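Local atomic coordinates of SM80.1 Vicilin (Solanum melongena, PDB entry 5VF5), a protein that probably serves as a seed storage protein of the 7S vicilin class, built from two cupin domains and binding a copper ion. Residues R378-E381 / E382-K386. Sequence-based numbering, arbitrary orientation. Where two conformers were deposited one is given.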
# COMPACT_ATOMS: atom_id res chain seq x y z
N ARG A 378 41.06 9.76 10.69
CA ARG A 378 41.25 10.05 9.27
C ARG A 378 41.08 8.81 8.41
O ARG A 378 40.62 8.92 7.26
CB ARG A 378 42.61 10.73 8.99
CG ARG A 378 42.68 12.16 9.53
CD ARG A 378 43.94 12.85 9.05
NE ARG A 378 44.14 14.15 9.65
CZ ARG A 378 43.47 15.26 9.31
NH1 ARG A 378 42.52 15.25 8.38
NH2 ARG A 378 43.76 16.39 9.91
N GLU A 379 41.40 7.64 8.96
CA GLU A 379 41.24 6.41 8.22
C GLU A 379 39.77 6.00 8.12
O GLU A 379 39.31 5.58 7.05
CB GLU A 379 42.05 5.29 8.88
CG GLU A 379 42.03 4.02 8.04
CD GLU A 379 42.96 2.95 8.53
OE1 GLU A 379 43.59 3.10 9.62
OE2 GLU A 379 43.03 1.94 7.78
N VAL A 380 39.02 6.18 9.20
CA VAL A 380 37.60 5.95 9.16
C VAL A 380 36.97 6.86 8.11
O VAL A 380 36.16 6.41 7.29
CB VAL A 380 36.94 6.19 10.53
CG1 VAL A 380 35.43 5.95 10.43
CG2 VAL A 380 37.47 5.21 11.55
N GLU A 381 37.36 8.14 8.14
CA GLU A 381 36.80 9.10 7.18
C GLU A 381 37.15 8.75 5.75
O GLU A 381 36.30 8.84 4.86
CB GLU A 381 37.18 10.54 7.55
CG GLU A 381 36.46 10.96 8.82
CD GLU A 381 36.37 12.46 9.08
OE1 GLU A 381 37.31 13.18 8.67
OE2 GLU A 381 35.35 12.91 9.75
N GLU A 382 38.37 8.32 5.52
CA GLU A 382 38.76 7.88 4.18
C GLU A 382 37.83 6.76 3.69
O GLU A 382 37.31 6.83 2.56
CB GLU A 382 40.22 7.45 4.14
CG GLU A 382 40.70 6.97 2.77
CD GLU A 382 42.17 6.56 2.73
OE1 GLU A 382 43.00 7.16 3.44
OE2 GLU A 382 42.50 5.64 1.94
N ILE A 383 37.56 5.77 4.55
CA ILE A 383 36.74 4.65 4.15
C ILE A 383 35.32 5.10 3.87
O ILE A 383 34.74 4.75 2.86
CB ILE A 383 36.80 3.52 5.20
CG1 ILE A 383 38.19 2.89 5.21
CG2 ILE A 383 35.71 2.48 4.95
CD1 ILE A 383 38.45 2.04 6.43
N PHE A 384 34.80 5.96 4.74
CA PHE A 384 33.43 6.46 4.58
C PHE A 384 33.17 7.43 3.40
O PHE A 384 32.04 7.66 2.95
CB PHE A 384 32.97 7.10 5.89
CG PHE A 384 32.66 6.11 6.98
CD1 PHE A 384 32.92 4.76 6.83
CD2 PHE A 384 32.14 6.55 8.17
CE1 PHE A 384 32.63 3.86 7.84
CE2 PHE A 384 31.85 5.66 9.19
CZ PHE A 384 32.09 4.31 9.02
N GLN A 385 34.26 7.97 2.86
CA GLN A 385 34.21 8.85 1.70
C GLN A 385 34.48 8.15 0.38
O GLN A 385 34.36 8.74 -0.68
CB GLN A 385 35.16 10.04 1.91
CG GLN A 385 34.50 11.15 2.72
CD GLN A 385 35.45 11.84 3.67
OE1 GLN A 385 36.64 11.99 3.37
NE2 GLN A 385 34.93 12.25 4.83
N LYS A 386 34.80 6.86 0.42
CA LYS A 386 35.06 6.12 -0.82
C LYS A 386 33.85 6.07 -1.73
O LYS A 386 34.01 6.04 -2.96
CB LYS A 386 35.62 4.72 -0.56
CG LYS A 386 37.07 4.76 -0.13
CD LYS A 386 37.67 3.39 0.09
CE LYS A 386 39.15 3.46 0.43
NZ LYS A 386 39.99 3.60 -0.79
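Val380 and Phe384 meet one turn apart on helix 377-385, where four successive i to i+4 backbone bonds tie residues 378-381 to 382-385, from Glu382 N to Arg378 O (2.9 Å) through to Gln385 N to Glu381 O (3.0 Å). The last of these is the most bent, with an N-H...O angle of 131°. The two side chains run alongside each other. CG1 of Val380, anti to its own nitrogen (chi1 179°), lies over one face of the Phe384 ring, displaced toward the CE2 rim. It is 4.0 Å from the centroid, a CH-pi contact. A beta-branched valine suits this place, since one methyl can reach the ring while the side chain also packs on Lys369 and Phe373 of helix 366-373. The flat ring of Phe384 offers that methyl a face and also meets Trp361, the planes inclined at about 60°; both contacts belong to one of two ring conformers and are less certain for it.

CG1 of Ile383 packs against the outer end of the Glu379 carbonyl, 3.4 Å from its O, and this apolar side chain also touches Met375. Gln385, bent at chi2, brings its amide CD to 3.3 Å from Glu381 O. The side chain of Glu381, extended beyond CG, is long enough to carry its carboxylate to helix 366-373, OE1 bridging to Arg366 and OE2 to Lys369, which should stabilise its charge.

The chemistry is thus divided: apolar Val380 and acidic Glu381 join this helix to its partner far from the chain's centre, while exposed Glu379 OE2 and Glu382 OE1 stay 6.8 Å apart, their mild repulsion probably screened by solvent.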